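Local coordinates for protein putative phosphomannomutase (PDB 1TUO) that probably interconverts phosphosugars, shifting the phosphate from one position of the sugar to another, as a magnesium-dependent member of the phosphohexose mutase family, at residues R403-K411 against L450-L461; G70-L81 against R145-L154. All coordinates share one frame; numbering follows the deposited sequence.

Interaction 1 of 2, residues R403-K411 against L450-L461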
# COMPACT_ATOMS: atom_id res chain seq x y z
N ARG A 403 -7.53 0.04 31.39
CA ARG A 403 -8.84 -0.43 31.82
C ARG A 403 -9.11 -1.82 31.25
O ARG A 403 -9.23 -1.99 30.04
CB ARG A 403 -9.93 0.53 31.34
CG ARG A 403 -9.66 2.00 31.65
CD ARG A 403 -10.76 2.89 31.09
NE ARG A 403 -10.49 4.31 31.28
CZ ARG A 403 -11.32 5.29 30.93
NH1 ARG A 403 -12.48 5.01 30.37
NH2 ARG A 403 -10.98 6.55 31.15
N PRO A 404 -9.20 -2.84 32.13
CA PRO A 404 -9.45 -4.21 31.68
C PRO A 404 -10.79 -4.32 30.94
O PRO A 404 -11.76 -3.68 31.31
CB PRO A 404 -9.44 -5.01 32.98
CG PRO A 404 -9.96 -4.01 33.98
CD PRO A 404 -9.21 -2.76 33.60
N LEU A 405 -10.81 -5.13 29.88
CA LEU A 405 -12.02 -5.31 29.08
C LEU A 405 -12.40 -6.78 28.96
O LEU A 405 -11.53 -7.64 28.82
CB LEU A 405 -11.82 -4.70 27.70
CG LEU A 405 -11.33 -3.24 27.69
CD1 LEU A 405 -11.15 -2.77 26.26
CD2 LEU A 405 -12.34 -2.36 28.42
N ALA A 406 -13.70 -7.06 29.00
CA ALA A 406 -14.18 -8.43 28.94
C ALA A 406 -13.62 -9.11 30.18
O ALA A 406 -13.53 -8.49 31.24
CB ALA A 406 -13.67 -9.12 27.68
N GLY A 407 -13.24 -10.38 30.07
CA GLY A 407 -12.70 -11.07 31.22
C GLY A 407 -11.20 -11.24 31.14
O GLY A 407 -10.65 -12.24 31.63
N LEU A 408 -10.53 -10.27 30.53
CA LEU A 408 -9.08 -10.33 30.37
C LEU A 408 -8.31 -9.46 31.36
O LEU A 408 -8.65 -8.30 31.59
CB LEU A 408 -8.70 -9.92 28.94
CG LEU A 408 -9.45 -10.62 27.80
CD1 LEU A 408 -8.85 -10.16 26.47
CD2 LEU A 408 -9.34 -12.12 27.94
N THR A 409 -7.25 -10.04 31.92
CA THR A 409 -6.39 -9.35 32.87
C THR A 409 -5.28 -8.64 32.09
O THR A 409 -4.46 -9.29 31.44
CB THR A 409 -5.75 -10.34 33.85
OG1 THR A 409 -6.77 -11.17 34.43
CG2 THR A 409 -5.01 -9.60 34.96
N PRO A 410 -5.23 -7.30 32.15
CA PRO A 410 -4.20 -6.54 31.43
C PRO A 410 -2.77 -6.96 31.80
O PRO A 410 -2.52 -7.45 32.90
CB PRO A 410 -4.51 -5.09 31.81
CG PRO A 410 -5.20 -5.21 33.14
CD PRO A 410 -6.09 -6.40 32.94
N LYS A 411 -1.86 -6.77 30.85
CA LYS A 411 -0.46 -7.15 31.04
C LYS A 411 0.47 -6.00 30.63
O LYS A 411 1.57 -6.23 30.13
CB LYS A 411 -0.16 -8.40 30.21
CG LYS A 411 1.18 -9.05 30.49
CD LYS A 411 1.35 -10.31 29.65
CE LYS A 411 2.66 -11.01 29.96
NZ LYS A 411 2.82 -12.26 29.15
N LEU A 450 -14.02 -13.04 20.69
CA LEU A 450 -13.35 -12.23 21.71
C LEU A 450 -13.04 -10.86 21.13
O LEU A 450 -13.10 -9.85 21.84
CB LEU A 450 -12.06 -12.90 22.18
CG LEU A 450 -11.30 -12.09 23.24
CD1 LEU A 450 -12.21 -11.81 24.44
CD2 LEU A 450 -10.08 -12.87 23.69
N VAL A 451 -12.68 -10.82 19.85
CA VAL A 451 -12.41 -9.56 19.19
C VAL A 451 -13.66 -8.68 19.30
O VAL A 451 -13.59 -7.53 19.70
CB VAL A 451 -12.07 -9.76 17.69
CG1 VAL A 451 -12.07 -8.42 16.96
CG2 VAL A 451 -10.70 -10.42 17.57
N ARG A 452 -14.82 -9.25 18.95
CA ARG A 452 -16.06 -8.49 19.01
C ARG A 452 -16.41 -8.05 20.43
O ARG A 452 -16.85 -6.92 20.64
CB ARG A 452 -17.22 -9.30 18.41
CG ARG A 452 -18.59 -8.60 18.49
CD ARG A 452 -18.59 -7.24 17.79
NE ARG A 452 -19.88 -6.56 17.87
CZ ARG A 452 -20.98 -6.94 17.22
NH1 ARG A 452 -20.95 -7.99 16.41
NH2 ARG A 452 -22.11 -6.27 17.38
N ALA A 453 -16.22 -8.94 21.41
CA ALA A 453 -16.51 -8.61 22.80
C ALA A 453 -15.61 -7.45 23.25
O ALA A 453 -16.08 -6.47 23.84
CB ALA A 453 -16.29 -9.82 23.69
N LEU A 454 -14.32 -7.56 22.95
CA LEU A 454 -13.38 -6.50 23.33
C LEU A 454 -13.78 -5.15 22.76
O LEU A 454 -13.75 -4.14 23.47
CB LEU A 454 -11.97 -6.85 22.84
CG LEU A 454 -11.27 -7.94 23.66
CD1 LEU A 454 -9.99 -8.37 22.97
CD2 LEU A 454 -10.99 -7.40 25.06
N LEU A 455 -14.16 -5.13 21.49
CA LEU A 455 -14.57 -3.89 20.85
C LEU A 455 -15.82 -3.33 21.52
O LEU A 455 -15.94 -2.12 21.69
CB LEU A 455 -14.82 -4.11 19.36
CG LEU A 455 -13.58 -4.23 18.47
CD1 LEU A 455 -13.97 -4.67 17.07
CD2 LEU A 455 -12.87 -2.88 18.43
N GLU A 456 -16.73 -4.21 21.91
CA GLU A 456 -17.96 -3.77 22.57
C GLU A 456 -17.69 -3.13 23.93
O GLU A 456 -18.34 -2.14 24.29
CB GLU A 456 -18.93 -4.94 22.74
CG GLU A 456 -19.61 -5.41 21.46
CD GLU A 456 -20.50 -4.35 20.85
OE1 GLU A 456 -21.12 -3.57 21.62
OE2 GLU A 456 -20.61 -4.29 19.60
N GLU A 457 -16.75 -3.68 24.68
CA GLU A 457 -16.43 -3.14 26.00
C GLU A 457 -15.51 -1.93 25.87
O GLU A 457 -15.62 -0.97 26.63
CB GLU A 457 -15.76 -4.21 26.87
CG GLU A 457 -16.57 -5.50 27.06
CD GLU A 457 -17.86 -5.30 27.84
OE1 GLU A 457 -18.47 -6.32 28.22
OE2 GLU A 457 -18.26 -4.14 28.07
N ALA A 458 -14.58 -1.99 24.92
CA ALA A 458 -13.64 -0.89 24.71
C ALA A 458 -14.41 0.35 24.27
O ALA A 458 -14.09 1.47 24.66
CB ALA A 458 -12.61 -1.27 23.66
N ARG A 459 -15.42 0.13 23.44
CA ARG A 459 -16.26 1.20 22.90
C ARG A 459 -16.91 2.05 24.00
O ARG A 459 -16.88 3.28 23.95
CB ARG A 459 -17.35 0.57 22.03
CG ARG A 459 -18.08 1.52 21.11
CD ARG A 459 -18.99 0.72 20.19
NE ARG A 459 -19.54 1.51 19.10
CZ ARG A 459 -20.15 0.98 18.04
NH1 ARG A 459 -20.28 -0.33 17.94
NH2 ARG A 459 -20.62 1.77 17.08
N LYS A 460 -17.49 1.38 25.00
CA LYS A 460 -18.15 2.06 26.10
C LYS A 460 -17.20 2.94 26.91
O LYS A 460 -17.62 3.64 27.83
CB LYS A 460 -18.83 1.04 27.02
CG LYS A 460 -19.79 0.10 26.30
CD LYS A 460 -20.59 -0.74 27.28
CE LYS A 460 -19.70 -1.59 28.17
NZ LYS A 460 -20.50 -2.42 29.11
N LEU A 461 -15.92 2.90 26.55
CA LEU A 461 -14.90 3.69 27.23
C LEU A 461 -14.64 5.00 26.50
O LEU A 461 -13.94 5.87 27.02
CB LEU A 461 -13.61 2.88 27.34
CG LEU A 461 -13.23 2.35 28.73
CD1 LEU A 461 -14.46 1.87 29.48
CD2 LEU A 461 -12.21 1.23 28.58
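Arg-403 and Leu-461 open the contact by sliding past each other in opposite directions. The arginine chain is extended from CG to NE, which lays its methylenes along the leucine: Arg-403 CD is 3.3 Å from Leu-461 CD2. At the far end Arg-403 NH1 comes within 3.2 Å of Leu-461 CG, and Leu-461 CD1 lies in the guanidinium plane at its edge; this is van der Waals contact, with no polar bond. Trp-421 of strand 419-423 touches both residues.

Leu-405 is the centre. Its CG stands anti to the carbonyl carbon (chi1 -53°), and from there the two methyls part: CD1 presses on Ala-458 CB at 3.3 Å, tighter than usual for two carbons, while CD2 meets Leu-461 CD2 at 3.6 Å. Behind the branch, Leu-405 CB rests on Leu-454 CD2 at 3.9 Å. Leu-405 also starts a type II' beta turn that ends at Leu-408, closed by a 3.3 Å backbone bond from Leu-408 N to Leu-405 O.

The turn brings Ala-406 over the helix, its CB 4.1 Å from Leu-454 CD2, and sets its backbone N beside the aliphatic part of Glu-457, whose carboxylate forms a salt bridge with Lys-460 on its own segment. Leu-408 then crosses Leu-454 at about a right angle, with Leu-408 CD1 3.8 Å from Leu-454 CD2, and points tip to tip at Leu-450.

Helix 448-459 packs on the antiparallel sheet of the C-terminal domain, and this loop runs along its flank before entering edge strand 410-414. No hydrogen bond or salt bridge joins the two segments; leucine and alanine methyls fit together, with Glu-457 carbons and the long Arg-403 chain at the margin.

Interaction 2 of 2, residues G70-L81 against R145-L154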
# COMPACT_ATOMS: atom_id res chain seq x y z
N GLY A 70 3.28 20.24 -16.81
CA GLY A 70 3.56 21.45 -17.56
C GLY A 70 4.15 22.54 -16.68
O GLY A 70 5.10 23.21 -17.08
N HIS A 71 3.58 22.71 -15.49
CA HIS A 71 4.07 23.74 -14.57
C HIS A 71 5.53 23.50 -14.18
O HIS A 71 6.36 24.43 -14.22
CB HIS A 71 3.19 23.79 -13.32
CG HIS A 71 3.40 25.01 -12.47
ND1 HIS A 71 2.37 25.86 -12.12
CD2 HIS A 71 4.52 25.52 -11.91
CE1 HIS A 71 2.85 26.84 -11.38
NE2 HIS A 71 4.15 26.66 -11.23
N LEU A 72 5.86 22.27 -13.80
CA LEU A 72 7.22 21.95 -13.40
C LEU A 72 8.17 22.16 -14.58
O LEU A 72 9.27 22.69 -14.41
CB LEU A 72 7.31 20.51 -12.88
CG LEU A 72 6.54 20.25 -11.58
CD1 LEU A 72 6.67 18.77 -11.21
CD2 LEU A 72 7.10 21.14 -10.46
N ALA A 73 7.74 21.75 -15.77
CA ALA A 73 8.56 21.91 -16.97
C ALA A 73 8.81 23.39 -17.25
O ALA A 73 9.91 23.79 -17.66
CB ALA A 73 7.87 21.25 -18.16
N GLY A 74 7.79 24.21 -17.02
CA GLY A 74 7.92 25.64 -17.24
C GLY A 74 8.86 26.30 -16.25
O GLY A 74 9.37 27.40 -16.50
N MET A 75 9.11 25.64 -15.12
CA MET A 75 10.01 26.18 -14.11
C MET A 75 11.46 25.78 -14.35
O MET A 75 12.36 26.28 -13.69
CB MET A 75 9.58 25.71 -12.72
CG MET A 75 8.29 26.32 -12.23
SD MET A 75 7.85 25.74 -10.59
CE MET A 75 9.10 26.59 -9.58
N GLY A 76 11.69 24.85 -15.29
CA GLY A 76 13.05 24.44 -15.58
C GLY A 76 13.39 22.99 -15.29
O GLY A 76 14.50 22.53 -15.58
N LEU A 77 12.45 22.25 -14.70
CA LEU A 77 12.69 20.84 -14.42
C LEU A 77 12.44 20.04 -15.69
O LEU A 77 11.61 20.42 -16.52
CB LEU A 77 11.74 20.33 -13.33
CG LEU A 77 11.90 20.80 -11.88
CD1 LEU A 77 13.34 20.57 -11.44
CD2 LEU A 77 11.54 22.26 -11.76
N LYS A 78 13.16 18.94 -15.86
CA LYS A 78 12.91 18.09 -17.02
C LYS A 78 11.76 17.23 -16.51
O LYS A 78 11.81 16.73 -15.39
CB LYS A 78 14.11 17.22 -17.35
CG LYS A 78 13.92 16.37 -18.60
CD LYS A 78 15.18 15.61 -18.97
CE LYS A 78 15.03 14.93 -20.32
NZ LYS A 78 16.31 14.29 -20.76
N VAL A 79 10.72 17.04 -17.32
CA VAL A 79 9.59 16.25 -16.85
C VAL A 79 9.18 15.10 -17.76
O VAL A 79 9.23 15.20 -18.98
CB VAL A 79 8.34 17.15 -16.66
CG1 VAL A 79 7.16 16.32 -16.16
CG2 VAL A 79 8.63 18.27 -15.67
N VAL A 80 8.79 14.00 -17.13
CA VAL A 80 8.29 12.82 -17.83
C VAL A 80 6.96 12.47 -17.19
O VAL A 80 6.90 12.23 -15.98
CB VAL A 80 9.24 11.61 -17.70
CG1 VAL A 80 8.51 10.34 -18.15
CG2 VAL A 80 10.49 11.82 -18.54
N LEU A 81 5.90 12.46 -17.98
CA LEU A 81 4.58 12.10 -17.48
C LEU A 81 4.35 10.67 -17.95
O LEU A 81 4.52 10.37 -19.13
CB LEU A 81 3.50 13.02 -18.07
CG LEU A 81 2.05 12.61 -17.78
CD1 LEU A 81 1.76 12.76 -16.29
CD2 LEU A 81 1.09 13.48 -18.60
N ARG A 145 0.40 30.87 -10.71
CA ARG A 145 -0.10 30.97 -12.07
C ARG A 145 -0.13 29.60 -12.73
O ARG A 145 0.58 28.68 -12.35
CB ARG A 145 0.81 31.91 -12.85
CG ARG A 145 1.47 32.96 -11.95
CD ARG A 145 2.73 33.56 -12.59
NE ARG A 145 2.96 34.92 -12.10
CZ ARG A 145 3.92 35.65 -12.71
NH1 ARG A 145 4.48 34.83 -13.58
NH2 ARG A 145 4.42 36.87 -12.51
N ALA A 146 -0.98 29.44 -13.74
CA ALA A 146 -1.10 28.17 -14.44
C ALA A 146 -0.03 28.06 -15.52
O ALA A 146 -0.32 28.02 -16.71
CB ALA A 146 -2.49 28.04 -15.06
N LEU A 147 1.22 28.02 -15.06
CA LEU A 147 2.38 27.93 -15.94
C LEU A 147 2.40 26.64 -16.76
O LEU A 147 2.04 25.57 -16.26
CB LEU A 147 3.65 28.03 -15.10
CG LEU A 147 5.01 28.05 -15.81
CD1 LEU A 147 5.07 29.22 -16.79
CD2 LEU A 147 6.11 28.16 -14.76
N GLU A 148 2.83 26.74 -18.01
CA GLU A 148 2.90 25.59 -18.91
C GLU A 148 4.33 25.33 -19.36
O GLU A 148 5.22 26.15 -19.15
CB GLU A 148 2.02 25.83 -20.14
CG GLU A 148 0.54 25.99 -19.83
CD GLU A 148 -0.28 26.36 -21.05
OE1 GLU A 148 -0.23 25.61 -22.06
OE2 GLU A 148 -0.98 27.39 -21.01
N GLY A 149 4.56 24.17 -19.98
CA GLY A 149 5.89 23.82 -20.44
C GLY A 149 5.89 22.48 -21.14
O GLY A 149 5.00 21.66 -20.91
N ALA A 150 6.88 22.25 -21.99
CA ALA A 150 6.97 20.99 -22.72
C ALA A 150 7.55 19.85 -21.89
O ALA A 150 8.50 20.05 -21.12
CB ALA A 150 7.80 21.18 -23.99
N TYR A 151 6.98 18.66 -22.04
CA TYR A 151 7.44 17.48 -21.32
C TYR A 151 7.16 16.24 -22.15
O TYR A 151 6.36 16.28 -23.09
CB TYR A 151 6.75 17.38 -19.95
CG TYR A 151 5.24 17.40 -20.01
CD1 TYR A 151 4.51 16.24 -20.24
CD2 TYR A 151 4.54 18.60 -19.86
CE1 TYR A 151 3.12 16.26 -20.31
CE2 TYR A 151 3.15 18.64 -19.93
CZ TYR A 151 2.45 17.46 -20.16
OH TYR A 151 1.07 17.50 -20.22
N GLU A 152 7.82 15.14 -21.81
CA GLU A 152 7.62 13.89 -22.54
C GLU A 152 6.60 13.03 -21.81
O GLU A 152 6.44 13.14 -20.60
CB GLU A 152 8.93 13.11 -22.63
CG GLU A 152 10.11 13.93 -23.11
CD GLU A 152 11.39 13.12 -23.17
OE1 GLU A 152 11.69 12.39 -22.20
OE2 GLU A 152 12.11 13.22 -24.19
N THR A 153 5.92 12.17 -22.56
CA THR A 153 4.95 11.25 -21.99
C THR A 153 5.50 9.87 -22.37
O THR A 153 5.63 9.55 -23.56
CB THR A 153 3.54 11.45 -22.59
OG1 THR A 153 3.08 12.77 -22.26
CG2 THR A 153 2.57 10.43 -22.03
N LEU A 154 5.83 9.06 -21.37
CA LEU A 154 6.42 7.75 -21.62
C LEU A 154 5.68 6.57 -20.99
O LEU A 154 5.01 6.71 -19.97
CB LEU A 154 7.87 7.74 -21.13
CG LEU A 154 8.82 8.82 -21.67
CD1 LEU A 154 10.21 8.58 -21.09
CD2 LEU A 154 8.86 8.79 -23.20
O HOH W 1 14.91 11.82 -21.72
O HOH W 2 10.45 18.60 -19.79
O HOH W 3 11.48 14.67 -20.39
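Val-80 and Leu-81 pair with Glu-152 and Thr-153 in parallel register, adding strand 152-154 to the mixed sheet of the alpha/beta/alpha domain I beside strand 78-82. Three backbone bonds join them: Glu-152 N to Val-79 O, Leu-81 N to Glu-152 O (2.8 Å, nearly straight at 172°) and Leu-154 N to Leu-81 O (2.9 Å).

Apolar contacts flank the ladder. Val-80 CG1 meets Leu-154 CD1 on one side; Leu-81 lies alongside Tyr-151, its CD2 3.8 Å from Tyr-151 CE1. Tyr-151 CG sits between backbone N and carbonyl carbon (chi1 55°), a turn that brings CE2 to Gly-70 N.

Against helix 61-75 the chain packs closely: Gly-74 CA lies 3.3 Å from Glu-148 O in a CA-H...O contact, and Gly-149 faces Gly-70 and Gly-74, glycine against glycine. Leu-147 CB sits over the centre of the His-71 ring, a CH-pi contact 3.9 Å from the centroid, while the ring nitrogens bond to His-33 and Glu-37 of helix 29-45. An alanine at His-71 would remove the ring and is likely to leave Leu-147 CB without its aromatic seat and both of those helix residues without this partner.

Water fills in at the polar rim. One links Lys-78 NZ with Glu-152 OE1; another accepts from Val-79 N at 2.9 Å and donates to Ala-150 O at 2.8 Å.

In the fold
Interactions 1 and 2 lie on opposite sides of the chain's centre, their centres about 54 Å apart, and share no helix or strand. Both are partly buried, with buried residues inside and exposed ones at the margin. In interaction 2, in domain I, an added parallel strand extends the sheet while the chain leading to it covers a helix; main-chain hydrogen bonds set the strand pairing, side chains such as Leu-81, Tyr-151 and Leu-147 supply much of the buried surface, and waters bridge the polar edge. In interaction 1, in the C-terminal domain, a loop lies against the last helix through side-chain carbon. It buries less, 484 Å² against 767 Å², and lacks the strand pairing that sets the register at one end of interaction 2.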